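Local coordinates for uncharacterized protein (Staphylococcus aureus subsp. aureus, PDB 4H0A) that is of unknown function but belongs to the CAP family of cysteine-rich secretory proteins, carrying a CAP domain behind an N-terminal CAP-associated region, at residues Q205-Y210 with M307-V311; L231-A235 with S317-L321; T271-V275 with H295-L299. One frame throughout, in Å; residues are numbered along the deposited sequence.

In the fold
Followed from the N terminus, the CAP domain places helix 201-219 first, then helix 229-242, strand 270-277 and helix 293-299, and ends with the neighbouring strands 306-312 and 315-322. Contact 1 closes the longest loop by returning strand 306-312 to helix 201-219. Contact 2 brings strand 315-322 back to helix 229-242, and its segments alternate with those of contact 1, so the two loops cross. Contact 3 closes a short loop between strand 270-277 and helix 293-299, nested inside both. All three meet in one sheet, where strand 315-322 lies between 306-312 and 270-277; backbone hydrogen bonds join contact 2 to each of the others.

Contact 1: residues Q205-Y210 with M307-V311; sequences QLISLY and MGGDV
Tyr210 extends from helix 201-219 to the backbone of Gly309 on strand 306-312, and in the alpha-beta-alpha sandwich of the CAP fold it illustrates how a helix is fixed to a central sheet by one polar contact set among apolar ones. The tyrosine leaves the helix alongside the strand, but with CG anti to its carbonyl carbon (chi1 -65°) the ring is turned so that the hydroxyl arrives at the backbone. There Gly309 N donates to Tyr210 OH over 2.9 Å. The bond is nearly straight, 161° at the hydrogen, and the donor lies at the ring edge, close to the ring plane. One ring face is approached from within the helix by Leu206 O, 3.4 Å above the plane and displaced toward the rim.

Met307, present as selenomethionine, crosses the tyrosine obliquely. Its CG occupies the crowded position between backbone N and carbonyl carbon, and the chain beyond is extended, which carries the terminal methyl CE to 3.6 Å from Tyr210 CB. The selenium makes an oblique Met-aromatic contact, 5.2 Å from SE to the Tyr210 ring centroid and 67° off the ring normal.

The absence of a side chain on Gly309 lets Leu206 come close to the strand. Leu206 CD1 lies on the peptide link, 3.4 Å from Gly309 C and also near Asp310 N, while Leu206 CD2 is 3.5 Å from Gly309 O. Around this core, Leu209 and Tyr210 also rest on Leu318 of the adjacent strand, and Gln205 NE2 is hydrogen-bonded to Tyr316 OH. Further along the strand, Val311 splits its branches between two helix residues, CG1 meeting Gln205 CB at 3.9 Å. The other branch of Val311, CG2, sits 3.7 Å from Leu206 CA.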
loop_
_atom_site.group_PDB
_atom_site.type_symbol
_atom_site.label_atom_id
_atom_site.label_comp_id
_atom_site.label_asym_id
_atom_site.label_seq_id
_atom_site.Cartn_x
_atom_site.Cartn_y
_atom_site.Cartn_z
ATOM N N GLN A 205 7.524 -4.574 -6.472
ATOM C CA GLN A 205 6.645 -4.544 -5.296
ATOM C C GLN A 205 7.513 -4.501 -4.049
ATOM O O GLN A 205 7.146 -3.850 -3.082
ATOM C CB GLN A 205 5.690 -5.754 -5.240
ATOM C CG GLN A 205 4.642 -5.834 -6.356
ATOM C CD GLN A 205 3.799 -4.596 -6.498
ATOM O OE1 GLN A 205 3.848 -3.899 -7.515
ATOM N NE2 GLN A 205 2.987 -4.311 -5.498
ATOM N N LEU A 206 8.674 -5.200 -4.076
ATOM C CA LEU A 206 9.598 -5.188 -2.939
ATOM C C LEU A 206 10.158 -3.770 -2.741
ATOM O O LEU A 206 10.239 -3.306 -1.604
ATOM C CB LEU A 206 10.750 -6.200 -3.147
ATOM C CG LEU A 206 11.866 -6.189 -2.089
ATOM C CD1 LEU A 206 11.293 -6.439 -0.679
ATOM C CD2 LEU A 206 12.932 -7.214 -2.421
ATOM N N ILE A 207 10.530 -3.074 -3.843
ATOM C CA ILE A 207 11.042 -1.699 -3.744
ATOM C C ILE A 207 9.935 -0.787 -3.204
ATOM O O ILE A 207 10.215 0.059 -2.362
ATOM C CB ILE A 207 11.616 -1.182 -5.098
ATOM C CG1 ILE A 207 12.894 -1.969 -5.459
ATOM C CG2 ILE A 207 11.943 0.333 -5.012
ATOM C CD1 ILE A 207 13.189 -2.005 -6.941
ATOM N N SER A 208 8.695 -0.945 -3.681
ATOM C CA SER A 208 7.568 -0.147 -3.156
ATOM C C SER A 208 7.319 -0.442 -1.673
ATOM O O SER A 208 7.007 0.478 -0.920
ATOM C CB SER A 208 6.297 -0.438 -3.938
ATOM O OG SER A 208 6.438 0.041 -5.262
ATOM N N LEU A 209 7.472 -1.723 -1.253
ATOM C CA LEU A 209 7.323 -2.115 0.153
ATOM C C LEU A 209 8.331 -1.331 1.007
ATOM O O LEU A 209 7.955 -0.778 2.027
ATOM C CB LEU A 209 7.520 -3.637 0.328
ATOM C CG LEU A 209 7.505 -4.171 1.781
ATOM C CD1 LEU A 209 6.122 -4.038 2.387
ATOM C CD2 LEU A 209 7.968 -5.614 1.826
ATOM N N TYR A 210 9.598 -1.257 0.572
ATOM C CA TYR A 210 10.624 -0.490 1.290
ATOM C C TYR A 210 10.278 0.985 1.343
ATOM O O TYR A 210 10.387 1.619 2.395
ATOM C CB TYR A 210 12.006 -0.622 0.600
ATOM C CG TYR A 210 12.641 -1.998 0.578
ATOM C CD1 TYR A 210 12.588 -2.837 1.693
ATOM C CD2 TYR A 210 13.428 -2.401 -0.498
ATOM C CE1 TYR A 210 13.246 -4.066 1.709
ATOM C CE2 TYR A 210 14.121 -3.613 -0.478
ATOM C CZ TYR A 210 14.030 -4.442 0.630
ATOM O OH TYR A 210 14.655 -5.671 0.647
HETATM N N MSE A 307 16.565 -2.988 7.184
HETATM C CA MSE A 307 15.512 -3.909 6.789
HETATM C C MSE A 307 15.885 -4.622 5.490
HETATM O O MSE A 307 16.742 -4.164 4.738
HETATM C CB MSE A 307 14.166 -3.172 6.628
HETATM C CG MSE A 307 14.134 -2.196 5.448
HETATM SE SE MSE A 307 12.417 -1.267 5.276
HETATM C CE MSE A 307 13.067 0.049 4.020
ATOM N N GLY A 308 15.221 -5.730 5.249
ATOM C CA GLY A 308 15.398 -6.517 4.037
ATOM C C GLY A 308 14.200 -7.417 3.890
ATOM O O GLY A 308 13.713 -7.948 4.886
ATOM N N GLY A 309 13.681 -7.539 2.686
ATOM C CA GLY A 309 12.484 -8.337 2.495
ATOM C C GLY A 309 12.447 -9.087 1.196
ATOM O O GLY A 309 13.441 -9.169 0.474
ATOM N N ASP A 310 11.291 -9.670 0.924
ATOM C CA ASP A 310 11.040 -10.370 -0.320
ATOM C C ASP A 310 9.554 -10.355 -0.624
ATOM O O ASP A 310 8.737 -10.288 0.288
ATOM C CB ASP A 310 11.553 -11.818 -0.263
ATOM C CG ASP A 310 11.575 -12.500 -1.627
ATOM O OD1 ASP A 310 11.866 -11.816 -2.633
ATOM O OD2 ASP A 310 11.305 -13.702 -1.686
ATOM N N VAL A 311 9.224 -10.345 -1.913
ATOM C CA VAL A 311 7.851 -10.434 -2.402
ATOM C C VAL A 311 7.821 -11.523 -3.458
ATOM O O VAL A 311 8.532 -11.397 -4.446
ATOM C CB VAL A 311 7.333 -9.083 -2.970
ATOM C CG1 VAL A 311 5.909 -9.233 -3.528
ATOM C CG2 VAL A 311 7.399 -7.986 -1.913
#

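Contact 2: residues L231-A235 with S317-L321; sequences LAHIA and SLIFL
Leu231 faces Ile319, and Ala235 faces Ser317, as segment 231-235, on helix 229-242, passes segment 317-321 of strand 315-322 at 139° between their N-to-C directions, with the two segment axes 8.3 Å apart at closest. The contact is an apolar helix-on-sheet packing, and Ile319 is its centre. This isoleucine points at the helix with CG1 anti to the carbonyl carbon (chi1 -62°) and an extended chain (chi2 170°), so that CD1 reaches the helix backbone itself. The small side chain of Ala235 permits the approach: Ile319 CD1 lies 3.6 Å from Ala235 CA and 3.7 Å from Ala235 CB. One turn earlier, Leu231 O is also near this methyl. From the flank, Ile234 comes in at about a right angle to Ile319, and its branch methyl CG2 meets the same CD1 at 3.9 Å.

Leu231 spreads its fork over two strand residues. Its CD1 packs against Leu321 CB at 3.6 Å, while its CD2 lies 4.1 Å from Ile319 CG2 and equally far from Leu321 CD1. At the opposite end of the contact Ser317 lends mainly its bulk, with OG against the methyl of Ala235; the hydroxyl is hydrogen-bonded to Gln273 NE2 on strand 270-277.

Helix 254-263 packs beside helix 229-242 on the same face of the sheet, with Leu261 touching Leu231, Ile234 and Leu321, and Leu257 touching Ile319. Strand residues Leu318 and Phe320 turn away from helix 229-242, and on the other side of the sheet Leu318 touches Thr213 of helix 201-219.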
loop_
_atom_site.group_PDB
_atom_site.type_symbol
_atom_site.label_atom_id
_atom_site.label_comp_id
_atom_site.label_asym_id
_atom_site.label_seq_id
_atom_site.Cartn_x
_atom_site.Cartn_y
_atom_site.Cartn_z
ATOM N N LEU A 231 19.796 -9.349 4.794
ATOM C CA LEU A 231 18.452 -9.563 5.344
ATOM C C LEU A 231 17.477 -9.915 4.222
ATOM O O LEU A 231 16.591 -10.741 4.426
ATOM C CB LEU A 231 17.945 -8.320 6.084
ATOM C CG LEU A 231 18.678 -7.910 7.343
ATOM C CD1 LEU A 231 18.061 -6.658 7.936
ATOM C CD2 LEU A 231 18.677 -9.023 8.363
ATOM N N ALA A 232 17.645 -9.293 3.037
ATOM C CA ALA A 232 16.807 -9.574 1.869
ATOM C C ALA A 232 17.022 -11.019 1.410
ATOM O O ALA A 232 16.058 -11.687 1.041
ATOM C CB ALA A 232 17.119 -8.594 0.743
ATOM N N HIS A 233 18.281 -11.507 1.463
ATOM C CA HIS A 233 18.622 -12.893 1.108
ATOM C C HIS A 233 17.961 -13.848 2.084
ATOM O O HIS A 233 17.377 -14.857 1.672
ATOM C CB HIS A 233 20.153 -13.114 1.105
ATOM C CG HIS A 233 20.576 -14.555 1.098
ATOM N ND1 HIS A 233 20.901 -15.217 2.269
ATOM C CD2 HIS A 233 20.723 -15.410 0.060
ATOM C CE1 HIS A 233 21.234 -16.447 1.909
ATOM N NE2 HIS A 233 21.149 -16.606 0.589
ATOM N N ILE A 234 18.075 -13.542 3.388
ATOM C CA ILE A 234 17.479 -14.371 4.436
ATOM C C ILE A 234 15.946 -14.390 4.247
ATOM O O ILE A 234 15.350 -15.457 4.310
ATOM C CB ILE A 234 17.888 -13.870 5.854
ATOM C CG1 ILE A 234 19.379 -14.175 6.122
ATOM C CG2 ILE A 234 16.997 -14.493 6.945
ATOM C CD1 ILE A 234 20.016 -13.352 7.252
ATOM N N ALA A 235 15.328 -13.219 3.989
ATOM C CA ALA A 235 13.876 -13.112 3.773
ATOM C C ALA A 235 13.411 -13.960 2.595
ATOM O O ALA A 235 12.386 -14.633 2.694
ATOM C CB ALA A 235 13.481 -11.661 3.529
ATOM N N SER A 317 7.263 -10.396 2.781
ATOM C CA SER A 317 8.027 -10.583 4.022
ATOM C C SER A 317 8.984 -9.420 4.207
ATOM O O SER A 317 9.640 -9.043 3.242
ATOM C CB SER A 317 8.802 -11.894 3.977
ATOM O OG SER A 317 9.744 -11.974 5.034
ATOM N N LEU A 318 9.074 -8.854 5.430
ATOM C CA LEU A 318 9.993 -7.749 5.719
ATOM C C LEU A 318 10.647 -7.983 7.067
ATOM O O LEU A 318 9.963 -7.985 8.091
ATOM C CB LEU A 318 9.253 -6.399 5.699
ATOM C CG LEU A 318 10.123 -5.127 5.705
ATOM C CD1 LEU A 318 11.069 -5.075 4.482
ATOM C CD2 LEU A 318 9.255 -3.883 5.723
ATOM N N ILE A 319 11.971 -8.207 7.063
ATOM C CA ILE A 319 12.760 -8.436 8.274
ATOM C C ILE A 319 13.343 -7.103 8.703
ATOM O O ILE A 319 13.838 -6.367 7.855
ATOM C CB ILE A 319 13.862 -9.496 8.023
ATOM C CG1 ILE A 319 13.220 -10.849 7.639
ATOM C CG2 ILE A 319 14.769 -9.649 9.261
ATOM C CD1 ILE A 319 14.164 -11.876 7.154
ATOM N N PHE A 320 13.301 -6.804 10.009
ATOM C CA PHE A 320 13.858 -5.576 10.593
ATOM C C PHE A 320 15.048 -5.921 11.441
ATOM O O PHE A 320 15.087 -7.008 12.014
ATOM C CB PHE A 320 12.823 -4.855 11.469
ATOM C CG PHE A 320 11.487 -4.658 10.814
ATOM C CD1 PHE A 320 10.522 -5.653 10.860
ATOM C CD2 PHE A 320 11.208 -3.498 10.108
ATOM C CE1 PHE A 320 9.301 -5.486 10.226
ATOM C CE2 PHE A 320 9.982 -3.326 9.487
ATOM C CZ PHE A 320 9.033 -4.318 9.556
ATOM N N LEU A 321 15.993 -4.986 11.578
ATOM C CA LEU A 321 17.188 -5.232 12.372
ATOM C C LEU A 321 17.719 -3.977 13.037
ATOM O O LEU A 321 17.728 -2.899 12.439
ATOM C CB LEU A 321 18.270 -5.796 11.446
ATOM C CG LEU A 321 19.376 -6.613 12.096
ATOM C CD1 LEU A 321 18.899 -8.034 12.383
ATOM C CD2 LEU A 321 20.620 -6.627 11.221
#

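Contact 3: residues T271-V275 with H295-L299; sequences TAQNV and HRSRL
Asn274 overlaps the ring of His295, the two side chains sliding past each other in opposite directions with amide and imidazole planes 35° apart. Its CB leaves the strand along the flank of the helix, but CG, anti to the carbonyl carbon (chi1 -80°), brings the amide over to both the histidine and Arg298. The carboxamide works from both ends. ND2 donates to His295 O over 3.1 Å, a bond of 163° at the hydrogen whose acceptor lies close to the amide plane, although the donor is tilted from the carbonyl plane. The same His295 O accepts from Leu299 N, so two donors grip it where the helix is about to end. At the other end, OD1 touches the aliphatic part of Arg298, only 3.0 Å from Arg298 CD, and takes a weak hydrogen bond from Arg298 NH1 at 3.5 Å. This oxygen lies at the edge of the guanidinium, in its plane.

The arrangement joins strand 270-277 of the CAP sheet to helix 293-299. Trp289, Ser292 and His295 follow the W-x-x-S-x-x-H pattern familiar from bacterial CAP domains, and two of them position the histidine: Ser292 OG is hydrogen-bonded to His295 ND1, while the Trp289 ring meets the imidazole.

Arg298 is directed at the strand and runs extended from CG to NE over the methyl of Ala272, whose CB is 3.7 Å from Arg298 NE. Its tip comes near the main chain as well: NH1 stands 3.0 Å from Gln273 O, but the angle is too poor for a hydrogen bond.

Beyond the imidazole, a water molecule bridges helix and strand through weak bonds. It accepts from His295 NE2 at 2.8 Å and from Val275 N at 3.0 Å, and donates to Gln273 O.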
loop_
_atom_site.group_PDB
_atom_site.type_symbol
_atom_site.label_atom_id
_atom_site.label_comp_id
_atom_site.label_asym_id
_atom_site.label_seq_id
_atom_site.Cartn_x
_atom_site.Cartn_y
_atom_site.Cartn_z
ATOM N N THR A 271 15.829 -8.165 16.448
ATOM C CA THR A 271 15.274 -8.440 15.124
ATOM C C THR A 271 13.806 -8.856 15.221
ATOM O O THR A 271 13.364 -9.367 16.250
ATOM C CB THR A 271 16.095 -9.538 14.422
ATOM O OG1 THR A 271 15.744 -9.571 13.036
ATOM C CG2 THR A 271 15.902 -10.921 15.053
ATOM N N ALA A 272 13.071 -8.674 14.126
ATOM C CA ALA A 272 11.663 -9.064 14.038
ATOM C C ALA A 272 11.265 -9.207 12.583
ATOM O O ALA A 272 12.067 -8.895 11.700
ATOM C CB ALA A 272 10.788 -8.039 14.735
ATOM N N GLN A 273 10.043 -9.690 12.322
ATOM C CA GLN A 273 9.587 -9.917 10.959
ATOM C C GLN A 273 8.094 -9.678 10.810
ATOM O O GLN A 273 7.315 -10.131 11.644
ATOM C CB GLN A 273 9.913 -11.361 10.560
ATOM C CG GLN A 273 9.564 -11.728 9.120
ATOM C CD GLN A 273 9.902 -13.161 8.789
ATOM O OE1 GLN A 273 10.336 -13.952 9.637
ATOM N NE2 GLN A 273 9.680 -13.531 7.540
ATOM N N ASN A 274 7.705 -9.015 9.711
ATOM C CA ASN A 274 6.313 -8.796 9.345
ATOM C C ASN A 274 6.054 -9.601 8.102
ATOM O O ASN A 274 6.892 -9.595 7.197
ATOM C CB ASN A 274 6.023 -7.314 9.114
ATOM C CG ASN A 274 5.817 -6.520 10.371
ATOM O OD1 ASN A 274 5.938 -7.033 11.474
ATOM N ND2 ASN A 274 5.541 -5.235 10.233
ATOM N N VAL A 275 4.929 -10.321 8.057
ATOM C CA VAL A 275 4.566 -11.155 6.911
ATOM C C VAL A 275 3.108 -10.888 6.539
ATOM O O VAL A 275 2.298 -10.566 7.411
ATOM C CB VAL A 275 4.807 -12.668 7.195
ATOM C CG1 VAL A 275 4.521 -13.515 5.956
ATOM C CG2 VAL A 275 6.227 -12.918 7.689
ATOM N N HIS A 295 2.572 -5.774 14.392
ATOM C CA HIS A 295 3.221 -5.420 13.120
ATOM C C HIS A 295 3.513 -3.903 13.053
ATOM O O HIS A 295 4.585 -3.524 12.585
ATOM C CB HIS A 295 2.373 -5.863 11.920
ATOM C CG HIS A 295 2.210 -7.350 11.808
ATOM N ND1 HIS A 295 1.541 -8.077 12.775
ATOM C CD2 HIS A 295 2.602 -8.192 10.823
ATOM C CE1 HIS A 295 1.561 -9.336 12.360
ATOM N NE2 HIS A 295 2.182 -9.450 11.186
ATOM N N ARG A 296 2.570 -3.055 13.532
ATOM C CA ARG A 296 2.740 -1.596 13.552
ATOM C C ARG A 296 3.961 -1.204 14.383
ATOM O O ARG A 296 4.744 -0.364 13.943
ATOM C CB ARG A 296 1.487 -0.918 14.134
ATOM C CG ARG A 296 1.453 0.613 13.981
ATOM C CD ARG A 296 1.074 1.343 15.267
ATOM N NE ARG A 296 -0.003 0.680 16.009
ATOM C CZ ARG A 296 -1.301 0.746 15.719
ATOM N NH1 ARG A 296 -1.725 1.463 14.681
ATOM N NH2 ARG A 296 -2.187 0.097 16.464
ATOM N N SER A 297 4.112 -1.792 15.590
ATOM C CA SER A 297 5.242 -1.498 16.485
ATOM C C SER A 297 6.590 -1.820 15.830
ATOM O O SER A 297 7.555 -1.106 16.081
ATOM C CB SER A 297 5.105 -2.232 17.824
ATOM O OG SER A 297 5.332 -3.629 17.740
ATOM N N ARG A 298 6.650 -2.845 14.961
ATOM C CA ARG A 298 7.886 -3.183 14.249
ATOM C C ARG A 298 8.183 -2.153 13.154
ATOM O O ARG A 298 9.322 -1.697 13.054
ATOM C CB ARG A 298 7.816 -4.594 13.639
ATOM C CG ARG A 298 7.862 -5.698 14.689
ATOM C CD ARG A 298 7.194 -6.963 14.200
ATOM N NE ARG A 298 7.151 -8.004 15.224
ATOM C CZ ARG A 298 6.449 -9.133 15.136
ATOM N NH1 ARG A 298 5.707 -9.385 14.056
ATOM N NH2 ARG A 298 6.463 -10.009 16.133
ATOM N N LEU A 299 7.170 -1.785 12.337
ATOM C CA LEU A 299 7.345 -0.777 11.275
ATOM C C LEU A 299 7.808 0.562 11.837
ATOM O O LEU A 299 8.666 1.209 11.247
ATOM C CB LEU A 299 6.031 -0.531 10.508
ATOM C CG LEU A 299 5.602 -1.546 9.461
ATOM C CD1 LEU A 299 4.172 -1.289 9.040
ATOM C CD2 LEU A 299 6.502 -1.503 8.245
HETATM O O HOH W 1 4.215 -11.294 10.814
#